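Local atomic coordinates of rhodopsin (PDB entry 2Z73), a protein that absorbs light through bound 11-cis retinal and, once the retinal isomerizes, activates G-protein signalling to phospholipase C in squid vision. Residues G53-L58 against H310-Y315; T67-F72 against S130-N135; E256-K261 against S318-R323. All blocks are in the same frame, centred on the assembly; numbering follows the deposited sequence.

Interaction 1: G53-L58 against H310-Y315. With TWT (docosane), chain G.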
loop_
_atom_site.group_PDB
_atom_site.type_symbol
_atom_site.label_atom_id
_atom_site.label_comp_id
_atom_site.label_asym_id
_atom_site.label_seq_id
_atom_site.Cartn_x
_atom_site.Cartn_y
_atom_site.Cartn_z
ATOM N N GLY A 53 -11.765 6.143 -0.532
ATOM C CA GLY A 53 -12.409 7.420 -0.792
ATOM C C GLY A 53 -12.626 8.131 0.537
ATOM O O GLY A 53 -12.365 9.321 0.676
ATOM N N ILE A 54 -13.098 7.376 1.522
ATOM C CA ILE A 54 -13.352 7.926 2.835
ATOM C C ILE A 54 -12.108 8.543 3.460
ATOM O O ILE A 54 -12.174 9.630 4.025
ATOM C CB ILE A 54 -13.891 6.858 3.786
ATOM C CG1 ILE A 54 -15.193 6.287 3.228
ATOM C CG2 ILE A 54 -14.101 7.454 5.161
ATOM C CD1 ILE A 54 -15.874 5.305 4.151
ATOM N N VAL A 55 -10.976 7.853 3.373
ATOM C CA VAL A 55 -9.764 8.397 3.954
ATOM C C VAL A 55 -9.397 9.675 3.220
ATOM O O VAL A 55 -9.128 10.700 3.851
ATOM C CB VAL A 55 -8.574 7.357 3.948
ATOM C CG1 VAL A 55 -8.674 6.448 2.753
ATOM C CG2 VAL A 55 -7.231 8.082 3.959
ATOM N N ILE A 56 -9.425 9.644 1.896
ATOM C CA ILE A 56 -9.116 10.848 1.135
ATOM C C ILE A 56 -10.079 11.990 1.485
ATOM O O ILE A 56 -9.655 13.130 1.681
ATOM C CB ILE A 56 -9.200 10.613 -0.378
ATOM C CG1 ILE A 56 -8.145 9.592 -0.817
ATOM C CG2 ILE A 56 -9.019 11.945 -1.111
ATOM C CD1 ILE A 56 -8.161 9.315 -2.310
ATOM N N TYR A 57 -11.371 11.679 1.555
ATOM C CA TYR A 57 -12.382 12.682 1.878
ATOM C C TYR A 57 -12.132 13.242 3.266
ATOM O O TYR A 57 -11.905 14.440 3.419
ATOM C CB TYR A 57 -13.790 12.070 1.800
ATOM C CG TYR A 57 -14.920 13.015 2.176
ATOM C CD1 TYR A 57 -15.634 12.840 3.360
ATOM C CD2 TYR A 57 -15.270 14.084 1.349
ATOM C CE1 TYR A 57 -16.661 13.695 3.710
ATOM C CE2 TYR A 57 -16.293 14.949 1.695
ATOM C CZ TYR A 57 -16.985 14.749 2.876
ATOM O OH TYR A 57 -18.008 15.602 3.235
ATOM N N LEU A 58 -12.155 12.369 4.271
ATOM C CA LEU A 58 -11.931 12.778 5.655
ATOM C C LEU A 58 -10.585 13.474 5.908
ATOM O O LEU A 58 -10.540 14.509 6.573
ATOM C CB LEU A 58 -12.073 11.568 6.586
ATOM C CG LEU A 58 -13.377 11.451 7.384
ATOM C CD1 LEU A 58 -14.551 11.994 6.588
ATOM C CD2 LEU A 58 -13.612 9.999 7.767
ATOM N N HIS A 310 -6.879 -2.669 2.369
ATOM C CA HIS A 310 -6.712 -2.897 3.790
ATOM C C HIS A 310 -6.421 -1.716 4.694
ATOM O O HIS A 310 -6.981 -1.633 5.775
ATOM C CB HIS A 310 -5.664 -3.987 4.004
ATOM C CG HIS A 310 -6.120 -5.345 3.572
ATOM N ND1 HIS A 310 -5.317 -6.212 2.862
ATOM C CD2 HIS A 310 -7.301 -5.984 3.747
ATOM C CE1 HIS A 310 -5.984 -7.325 2.615
ATOM N NE2 HIS A 310 -7.190 -7.212 3.142
ATOM N N ASN A 311 -5.566 -0.803 4.268
ATOM C CA ASN A 311 -5.225 0.332 5.105
ATOM C C ASN A 311 -6.430 1.043 5.710
ATOM O O ASN A 311 -6.465 1.281 6.909
ATOM C CB ASN A 311 -4.367 1.333 4.322
ATOM C CG ASN A 311 -3.111 0.703 3.758
ATOM O OD1 ASN A 311 -2.774 -0.430 4.099
ATOM N ND2 ASN A 311 -2.414 1.431 2.893
ATOM N N PRO A 312 -7.429 1.402 4.889
ATOM C CA PRO A 312 -8.594 2.083 5.455
ATOM C C PRO A 312 -9.204 1.329 6.645
ATOM O O PRO A 312 -9.506 1.929 7.687
ATOM C CB PRO A 312 -9.541 2.184 4.267
ATOM C CG PRO A 312 -8.585 2.378 3.127
ATOM C CD PRO A 312 -7.541 1.320 3.423
ATOM N N MET A 313 -9.381 0.021 6.507
ATOM C CA MET A 313 -9.942 -0.747 7.603
ATOM C C MET A 313 -8.967 -0.767 8.789
ATOM O O MET A 313 -9.381 -0.711 9.948
ATOM C CB MET A 313 -10.269 -2.169 7.143
ATOM C CG MET A 313 -11.167 -2.200 5.912
ATOM S SD MET A 313 -11.861 -3.815 5.491
ATOM C CE MET A 313 -10.556 -4.517 4.464
ATOM N N ILE A 314 -7.671 -0.830 8.507
ATOM C CA ILE A 314 -6.676 -0.830 9.573
ATOM C C ILE A 314 -6.796 0.489 10.343
ATOM O O ILE A 314 -6.847 0.499 11.582
ATOM C CB ILE A 314 -5.235 -0.971 9.003
ATOM C CG1 ILE A 314 -5.088 -2.316 8.283
ATOM C CG2 ILE A 314 -4.211 -0.905 10.117
ATOM C CD1 ILE A 314 -3.752 -2.490 7.569
ATOM N N TYR A 315 -6.855 1.594 9.601
ATOM C CA TYR A 315 -6.985 2.929 10.181
ATOM C C TYR A 315 -8.218 3.033 11.068
ATOM O O TYR A 315 -8.156 3.561 12.176
ATOM C CB TYR A 315 -7.132 3.981 9.083
ATOM C CG TYR A 315 -5.966 4.135 8.134
ATOM C CD1 TYR A 315 -6.184 4.394 6.779
ATOM C CD2 TYR A 315 -4.650 4.104 8.589
ATOM C CE1 TYR A 315 -5.130 4.621 5.901
ATOM C CE2 TYR A 315 -3.583 4.335 7.713
ATOM C CZ TYR A 315 -3.836 4.593 6.374
ATOM O OH TYR A 315 -2.795 4.832 5.518
HETATM C C1 TWT G . -12.640 3.040 6.584
HETATM C C2 TWT G . -13.651 1.916 6.605
HETATM C C3 TWT G . -13.844 1.434 5.180
HETATM C C4 TWT G . -14.862 0.292 5.081
HETATM C C5 TWT G . -14.925 -0.067 3.596
HETATM C C6 TWT G . -16.349 -0.248 3.094
HETATM C C7 TWT G . -16.590 0.828 2.019
HETATM C C8 TWT G . -17.964 1.446 2.239
HETATM C C9 TWT G . -18.856 1.365 0.987
HETATM C C10 TWT G . -19.688 0.110 1.198
HETATM C C11 TWT G . -21.146 0.304 1.615
HETATM C C12 TWT G . -21.708 -1.036 1.190
HETATM C C13 TWT G . -23.185 -1.337 1.409
HETATM C C14 TWT G . -23.346 -2.357 0.292
HETATM C C15 TWT G . -24.730 -2.703 -0.224
HETATM C C16 TWT G . -24.341 -3.798 -1.216
HETATM C C17 TWT G . -25.329 -4.879 -1.460
HETATM C C18 TWT G . -25.166 -5.096 -2.965
HETATM C C19 TWT G . -26.062 -6.172 -3.553
HETATM C C20 TWT G . -25.720 -6.201 -5.044
HETATM C C21 TWT G . -26.547 -7.244 -5.776
HETATM C C22 TWT G . -26.151 -7.212 -7.249
#
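Tyr-315, one of the two residues that meet Val-55 here, sends its backbone N to Asn-311 O at 2.7 Å, a helical bond. The same carbonyl oxygen also sits over one face of the Tyr-315 ring, displaced toward the rim. These residues belong to the NPxxY motif of class A receptors, read here as Asn-Pro-Met-Ile-Tyr, at the cytoplasmic end of the seventh transmembrane helix. That helix is not regular all the way: the helical runs 294-306 and 311-318 are joined by a short irregular link.

Against this turn lies the first transmembrane helix, and Val-55 does all of its touching. The two backbones come closest at Val-55 and Pro-312, whose CA atoms are 6.6 Å apart. From there the valine branches divide the work. CG1 meets the proline ring at CG, 4.1 Å away, the two side chains running at a slant to each other. CG2, swung roughly opposite the backbone N, goes instead to Tyr-315 and lies obliquely off its CE1 at 4.5 Å. One forked side chain thus spans nearly one helical turn of the motif, from the proline to the tyrosine. The contact is wholly apolar, buries a modest 88 Å², and has no hydrogen bond between the helices.

Helix 70-87 closes in from another side: Val-55 also touches Ala-77, and the Asn-311 side chain lies on Leu-76 and Asp-80. On the cytoplasmic side, Phe-322 of helix 320-329 packs on both Leu-58 and Tyr-315. A docosane chain ends on the proline, in a pocket that also includes Ile-47, Gly-50, Gly-51 and Val-333. Its terminal C1 lies 3.5 Å from Pro-312 O and 4.0 Å from Pro-312 CB.

Interaction 2: T67-F72 against S130-N135. With BOG (octyl beta-D-glucopyranoside), chain C.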
loop_
_atom_site.group_PDB
_atom_site.type_symbol
_atom_site.label_atom_id
_atom_site.label_comp_id
_atom_site.label_asym_id
_atom_site.label_seq_id
_atom_site.Cartn_x
_atom_site.Cartn_y
_atom_site.Cartn_z
ATOM N N THR A 67 -2.021 18.053 9.019
ATOM C CA THR A 67 -0.560 18.113 9.029
ATOM C C THR A 67 0.041 17.605 7.717
ATOM O O THR A 67 -0.554 16.771 7.040
ATOM C CB THR A 67 0.020 17.298 10.204
ATOM O OG1 THR A 67 -0.785 16.131 10.417
ATOM C CG2 THR A 67 0.050 18.134 11.474
ATOM N N PRO A 68 1.234 18.103 7.340
ATOM C CA PRO A 68 1.916 17.698 6.105
ATOM C C PRO A 68 2.104 16.198 5.884
ATOM O O PRO A 68 1.825 15.693 4.800
ATOM C CB PRO A 68 3.242 18.448 6.188
ATOM C CG PRO A 68 2.850 19.716 6.855
ATOM C CD PRO A 68 1.964 19.211 7.983
ATOM N N ALA A 69 2.579 15.488 6.903
ATOM C CA ALA A 69 2.802 14.045 6.788
ATOM C C ALA A 69 1.560 13.294 6.306
ATOM O O ALA A 69 1.665 12.337 5.543
ATOM C CB ALA A 69 3.258 13.478 8.128
ATOM N N ASN A 70 0.390 13.730 6.762
ATOM C CA ASN A 70 -0.874 13.107 6.381
ATOM C C ASN A 70 -1.092 13.120 4.878
ATOM O O ASN A 70 -1.943 12.398 4.361
ATOM C CB ASN A 70 -2.032 13.808 7.080
ATOM C CG ASN A 70 -2.224 13.329 8.487
ATOM O OD1 ASN A 70 -2.995 13.904 9.245
ATOM N ND2 ASN A 70 -1.535 12.259 8.845
ATOM N N MET A 71 -0.333 13.961 4.183
ATOM C CA MET A 71 -0.419 14.028 2.734
ATOM C C MET A 71 -0.026 12.641 2.207
ATOM O O MET A 71 -0.634 12.130 1.263
ATOM C CB MET A 71 0.532 15.104 2.194
ATOM C CG MET A 71 0.046 16.546 2.402
ATOM S SD MET A 71 1.281 17.828 1.982
ATOM C CE MET A 71 1.613 17.382 0.223
ATOM N N PHE A 72 0.985 12.035 2.840
ATOM C CA PHE A 72 1.444 10.707 2.447
ATOM C C PHE A 72 0.270 9.744 2.542
ATOM O O PHE A 72 0.064 8.924 1.652
ATOM C CB PHE A 72 2.574 10.197 3.352
ATOM C CG PHE A 72 3.827 11.033 3.319
ATOM C CD1 PHE A 72 4.310 11.557 2.127
ATOM C CD2 PHE A 72 4.533 11.292 4.492
ATOM C CE1 PHE A 72 5.478 12.333 2.106
ATOM C CE2 PHE A 72 5.695 12.063 4.480
ATOM C CZ PHE A 72 6.167 12.584 3.290
ATOM N N SER A 130 7.669 6.166 6.605
ATOM C CA SER A 130 8.612 5.580 7.549
ATOM C C SER A 130 9.722 6.579 7.854
ATOM O O SER A 130 10.335 6.535 8.924
ATOM C CB SER A 130 9.223 4.302 6.972
ATOM O OG SER A 130 10.096 4.603 5.899
ATOM N N ILE A 131 9.975 7.479 6.909
ATOM C CA ILE A 131 11.005 8.490 7.077
ATOM C C ILE A 131 10.522 9.556 8.046
ATOM O O ILE A 131 11.261 10.002 8.930
ATOM C CB ILE A 131 11.349 9.138 5.740
ATOM C CG1 ILE A 131 11.946 8.085 4.806
ATOM C CG2 ILE A 131 12.309 10.275 5.946
ATOM C CD1 ILE A 131 12.319 8.616 3.446
ATOM N N ASP A 132 9.271 9.970 7.871
ATOM C CA ASP A 132 8.682 10.973 8.748
ATOM C C ASP A 132 8.707 10.422 10.163
ATOM O O ASP A 132 9.047 11.132 11.103
ATOM C CB ASP A 132 7.247 11.274 8.324
ATOM C CG ASP A 132 6.497 12.074 9.355
ATOM O OD1 ASP A 132 5.626 11.502 10.032
ATOM O OD2 ASP A 132 6.786 13.273 9.489
ATOM N N ARG A 133 8.345 9.150 10.301
ATOM C CA ARG A 133 8.335 8.502 11.603
ATOM C C ARG A 133 9.722 8.569 12.246
ATOM O O ARG A 133 9.851 8.837 13.440
ATOM C CB ARG A 133 7.883 7.051 11.469
ATOM C CG ARG A 133 6.407 6.872 11.127
ATOM C CD ARG A 133 5.485 7.525 12.151
ATOM N NE ARG A 133 5.458 8.981 11.995
ATOM C CZ ARG A 133 4.917 9.833 12.864
ATOM N NH1 ARG A 133 4.341 9.398 13.980
ATOM N NH2 ARG A 133 4.962 11.130 12.618
ATOM N N TYR A 134 10.756 8.333 11.446
ATOM C CA TYR A 134 12.123 8.386 11.941
ATOM C C TYR A 134 12.523 9.786 12.396
ATOM O O TYR A 134 13.300 9.929 13.335
ATOM C CB TYR A 134 13.102 7.914 10.865
ATOM C CG TYR A 134 14.538 8.312 11.136
ATOM C CD1 TYR A 134 15.173 9.290 10.369
ATOM C CD2 TYR A 134 15.259 7.716 12.167
ATOM C CE1 TYR A 134 16.490 9.658 10.623
ATOM C CE2 TYR A 134 16.569 8.076 12.431
ATOM C CZ TYR A 134 17.179 9.047 11.656
ATOM O OH TYR A 134 18.482 9.406 11.927
ATOM N N ASN A 135 12.010 10.815 11.726
ATOM C CA ASN A 135 12.346 12.190 12.095
ATOM C C ASN A 135 11.642 12.654 13.370
ATOM O O ASN A 135 12.159 13.494 14.105
ATOM C CB ASN A 135 12.003 13.160 10.964
ATOM C CG ASN A 135 13.068 13.205 9.891
ATOM O OD1 ASN A 135 14.250 13.377 10.187
ATOM N ND2 ASN A 135 12.653 13.066 8.634
HETATM C C1 BOG C . 0.660 14.272 13.707
HETATM O O1 BOG C . 1.314 13.181 13.218
HETATM C C2 BOG C . -0.008 13.677 14.920
HETATM O O2 BOG C . -0.952 12.586 14.591
HETATM C C3 BOG C . -0.694 14.847 15.462
HETATM O O3 BOG C . -1.297 14.317 16.586
HETATM C C4 BOG C . 0.355 15.989 15.783
HETATM O O4 BOG C . -0.290 17.109 16.305
HETATM C C5 BOG C . 0.989 16.524 14.570
HETATM O O5 BOG C . 1.640 15.370 14.051
HETATM C C6 BOG C . 2.052 17.658 14.888
HETATM O O6 BOG C . 2.652 18.169 13.580
HETATM C "C1'" BOG C . 1.097 13.361 11.847
HETATM C "C2'" BOG C . 2.058 12.432 11.294
HETATM C "C3'" BOG C . 1.194 11.566 10.444
HETATM C "C4'" BOG C . 1.817 10.303 10.637
HETATM C "C5'" BOG C . 1.240 9.457 9.565
HETATM C "C6'" BOG C . 1.323 8.161 10.163
HETATM C "C7'" BOG C . 0.682 7.327 9.131
HETATM C "C8'" BOG C . 0.176 6.248 9.918
#
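Asp-132, Ala-69 and Phe-72 carry this contact between the cytoplasmic ends of the second and third transmembrane helices. The Ala-69 methyl is almost equally far from the three carboxylate atoms of Asp-132, with CB 3.6 Å from OD1. Phe-72 comes in one turn further along: its ring presents an edge to the aspartate, with Asp-132 CB near the ring plane and 4.2 Å from CE2. With CG opposite the backbone N (chi1 168°), the aspartate reaches across to the alanine.

Asp-132, Arg-133 and Tyr-134 form the Asp-Arg-Tyr triplet of the D(E)RY motif of class A receptors. Arg-133 bends back at chi2 and chi3 to form a salt bridge with its neighbour: NH2 to Asp-132 OD1 is 2.7 Å, on the syn side though 31° out of the carboxylate plane, and NE adds a weak bond to the same oxygen. Its NH1 is held by a salt bridge to Glu-256 of helix 246-286. Replacing Arg-133 with an alanine would probably leave Asp-132 without its cationic mate, cost Glu-256 one of its salt bridges, and open a gap beside the detergent.

That detergent, octyl glucoside, runs its tail between the helices. C4' lies over the centre of one guanidinium face, 3.8 Å above it, and C2' is 3.5 Å from Ala-69 CB.

Interaction 3: E256-K261 against S318-R323. With BOG (octyl beta-D-glucopyranoside), chain C.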
loop_
_atom_site.group_PDB
_atom_site.type_symbol
_atom_site.label_atom_id
_atom_site.label_comp_id
_atom_site.label_asym_id
_atom_site.label_seq_id
_atom_site.Cartn_x
_atom_site.Cartn_y
_atom_site.Cartn_z
ATOM N N GLU A 256 2.608 9.795 18.699
ATOM C CA GLU A 256 3.444 9.550 17.533
ATOM C C GLU A 256 3.781 8.064 17.415
ATOM O O GLU A 256 3.716 7.481 16.328
ATOM C CB GLU A 256 4.737 10.362 17.636
ATOM C CG GLU A 256 4.513 11.862 17.728
ATOM C CD GLU A 256 3.893 12.443 16.469
ATOM O OE1 GLU A 256 3.466 13.614 16.511
ATOM O OE2 GLU A 256 3.840 11.735 15.439
ATOM N N MET A 257 4.136 7.458 18.545
ATOM C CA MET A 257 4.489 6.049 18.582
ATOM C C MET A 257 3.356 5.216 18.011
ATOM O O MET A 257 3.583 4.305 17.215
ATOM C CB MET A 257 4.775 5.609 20.019
ATOM C CG MET A 257 5.262 4.164 20.161
ATOM S SD MET A 257 6.836 3.829 19.319
ATOM C CE MET A 257 6.384 2.479 18.271
ATOM N N ARG A 258 2.131 5.534 18.412
ATOM C CA ARG A 258 0.973 4.791 17.925
ATOM C C ARG A 258 0.880 4.832 16.401
ATOM O O ARG A 258 0.608 3.811 15.764
ATOM C CB ARG A 258 -0.324 5.338 18.524
ATOM C CG ARG A 258 -1.499 4.417 18.252
ATOM C CD ARG A 258 -2.807 4.952 18.795
ATOM N NE ARG A 258 -3.887 3.988 18.607
ATOM C CZ ARG A 258 -4.227 3.058 19.494
ATOM N NH1 ARG A 258 -5.221 2.219 19.226
ATOM N NH2 ARG A 258 -3.593 2.977 20.655
ATOM N N LEU A 259 1.098 6.012 15.826
ATOM C CA LEU A 259 1.039 6.174 14.384
ATOM C C LEU A 259 2.164 5.379 13.724
ATOM O O LEU A 259 1.971 4.772 12.663
ATOM C CB LEU A 259 1.158 7.656 13.996
ATOM C CG LEU A 259 -0.072 8.582 13.956
ATOM C CD1 LEU A 259 -1.133 7.970 13.058
ATOM C CD2 LEU A 259 -0.629 8.807 15.348
ATOM N N ALA A 260 3.339 5.383 14.350
ATOM C CA ALA A 260 4.480 4.651 13.823
ATOM C C ALA A 260 4.102 3.185 13.789
ATOM O O ALA A 260 4.375 2.477 12.812
ATOM C CB ALA A 260 5.687 4.860 14.708
ATOM N N LYS A 261 3.477 2.728 14.865
ATOM C CA LYS A 261 3.031 1.349 14.944
ATOM C C LYS A 261 2.114 1.086 13.750
ATOM O O LYS A 261 2.353 0.170 12.968
ATOM C CB LYS A 261 2.282 1.111 16.252
ATOM C CG LYS A 261 3.182 0.854 17.446
ATOM C CD LYS A 261 2.370 0.826 18.735
ATOM C CE LYS A 261 3.173 0.262 19.900
ATOM N NZ LYS A 261 4.454 0.993 20.107
ATOM N N SER A 318 -7.637 1.548 14.587
ATOM C CA SER A 318 -6.477 1.945 15.387
ATOM C C SER A 318 -6.081 3.404 15.292
ATOM O O SER A 318 -5.197 3.850 16.015
ATOM C CB SER A 318 -5.267 1.114 14.987
ATOM O OG SER A 318 -4.885 1.436 13.664
ATOM N N HIS A 319 -6.709 4.154 14.400
ATOM C CA HIS A 319 -6.353 5.559 14.263
ATOM C C HIS A 319 -7.377 6.450 14.969
ATOM O O HIS A 319 -8.475 6.662 14.459
ATOM C CB HIS A 319 -6.262 5.923 12.785
ATOM C CG HIS A 319 -5.502 7.178 12.529
ATOM N ND1 HIS A 319 -5.898 8.399 13.031
ATOM C CD2 HIS A 319 -4.354 7.401 11.850
ATOM C CE1 HIS A 319 -5.025 9.324 12.673
ATOM N NE2 HIS A 319 -4.079 8.744 11.957
ATOM N N PRO A 320 -7.015 6.995 16.147
ATOM C CA PRO A 320 -7.882 7.863 16.954
ATOM C C PRO A 320 -8.503 9.068 16.244
ATOM O O PRO A 320 -9.725 9.135 16.105
ATOM C CB PRO A 320 -6.980 8.268 18.119
ATOM C CG PRO A 320 -5.622 8.255 17.513
ATOM C CD PRO A 320 -5.648 6.982 16.694
ATOM N N LYS A 321 -7.688 10.018 15.797
ATOM C CA LYS A 321 -8.246 11.181 15.118
ATOM C C LYS A 321 -9.136 10.764 13.962
ATOM O O LYS A 321 -10.229 11.295 13.791
ATOM C CB LYS A 321 -7.139 12.110 14.605
ATOM C CG LYS A 321 -6.598 13.063 15.663
ATOM C CD LYS A 321 -5.505 13.958 15.103
ATOM C CE LYS A 321 -4.973 14.901 16.169
ATOM N NZ LYS A 321 -3.880 15.774 15.658
ATOM N N PHE A 322 -8.674 9.794 13.180
ATOM C CA PHE A 322 -9.439 9.312 12.036
ATOM C C PHE A 322 -10.741 8.680 12.495
ATOM O O PHE A 322 -11.797 8.903 11.899
ATOM C CB PHE A 322 -8.626 8.290 11.249
ATOM C CG PHE A 322 -9.339 7.746 10.046
ATOM C CD1 PHE A 322 -9.759 8.591 9.028
ATOM C CD2 PHE A 322 -9.578 6.385 9.925
ATOM C CE1 PHE A 322 -10.403 8.087 7.907
ATOM C CE2 PHE A 322 -10.220 5.870 8.807
ATOM C CZ PHE A 322 -10.634 6.723 7.795
ATOM N N ARG A 323 -10.671 7.887 13.554
ATOM C CA ARG A 323 -11.863 7.241 14.081
ATOM C C ARG A 323 -12.830 8.291 14.602
ATOM O O ARG A 323 -14.050 8.109 14.566
ATOM C CB ARG A 323 -11.489 6.274 15.213
ATOM C CG ARG A 323 -10.971 4.928 14.732
ATOM C CD ARG A 323 -10.368 4.134 15.872
ATOM N NE ARG A 323 -11.280 3.956 17.003
ATOM C CZ ARG A 323 -12.316 3.122 17.025
ATOM N NH1 ARG A 323 -12.595 2.362 15.971
ATOM N NH2 ARG A 323 -13.070 3.039 18.110
HETATM C C1 BOG C . 0.660 14.272 13.707
HETATM O O1 BOG C . 1.314 13.181 13.218
HETATM C C2 BOG C . -0.008 13.677 14.920
HETATM O O2 BOG C . -0.952 12.586 14.591
HETATM C C3 BOG C . -0.694 14.847 15.462
HETATM O O3 BOG C . -1.297 14.317 16.586
HETATM C C4 BOG C . 0.355 15.989 15.783
HETATM O O4 BOG C . -0.290 17.109 16.305
HETATM C C5 BOG C . 0.989 16.524 14.570
HETATM O O5 BOG C . 1.640 15.370 14.051
HETATM C C6 BOG C . 2.052 17.658 14.888
HETATM O O6 BOG C . 2.652 18.169 13.580
HETATM C "C1'" BOG C . 1.097 13.361 11.847
HETATM C "C2'" BOG C . 2.058 12.432 11.294
HETATM C "C3'" BOG C . 1.194 11.566 10.444
HETATM C "C4'" BOG C . 1.817 10.303 10.637
HETATM C "C5'" BOG C . 1.240 9.457 9.565
HETATM C "C6'" BOG C . 1.323 8.161 10.163
HETATM C "C7'" BOG C . 0.682 7.327 9.131
HETATM C "C8'" BOG C . 0.176 6.248 9.918
#
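Arg-258 and Ser-318 meet through the one hydrogen bond between these segments, from Arg-258 NE to the Ser-318 backbone O at 2.9 Å. It is nearly straight, 170° at the hydrogen. The oxygen sits at the guanidinium edge, close to its plane, whereas the donor is tilted 19° from the carbonyl plane. An extended chain from CG to NE, leaving with CG opposite the backbone N (chi1 -169°), carries the group across from helix 246-286. On the way it runs antiparallel to the Pro-320 side chain, with NE 4.0 Å from Pro-320 CD.

One residue on, Leu-259 meets His-319 at an angle. Leu-259 CD1 sits obliquely against the imidazole, 3.2 Å from NE2 and 3.5 Å from CD2, while CB and CG lie against the octyl glucoside tail and CD2 of the leucine is near the sugar hydroxyl O2. The other ring nitrogen faces its own chain: His-319 ND1 accepts from Phe-322 N at 3.1 Å, the donor being tilted from the ring plane. This makes His-319 the N-cap of helix 320-329, the short cytoplasmic helix 8 of rhodopsin-like receptors that follows the seventh transmembrane helix. Phe-322, at its start, packs on Phe-59, and Lys-321 NZ makes a weak bond to the detergent's O3.

The junction between helices 311-318 and 320-329 is therefore met in two ways. A cationic side chain takes the backbone carbonyl of Ser-318, just before the capping residue, and the capping bond suggests that ND1 is the unprotonated nitrogen of His-319.

In the fold
Following the chain from the N terminus, the first helix enters at 53-58, but its partner 310-315 comes only after 251 residues, so interaction 1 closes a loop that takes in most of the helical bundle. Interaction 2 lies entirely within that loop, joining the second helix to the third across 57 residues. Only after it has closed does interaction 3 open, at 256-261 on the sixth helix; it ends at 318-323, beyond 310-315, and so crosses interaction 1. Interactions 2 and 3 follow in series yet meet in space through Arg-133 and Glu-256, and share the detergent. Phe-322 brings interaction 3 against interaction 1, so all three ties lie toward the cytoplasmic end.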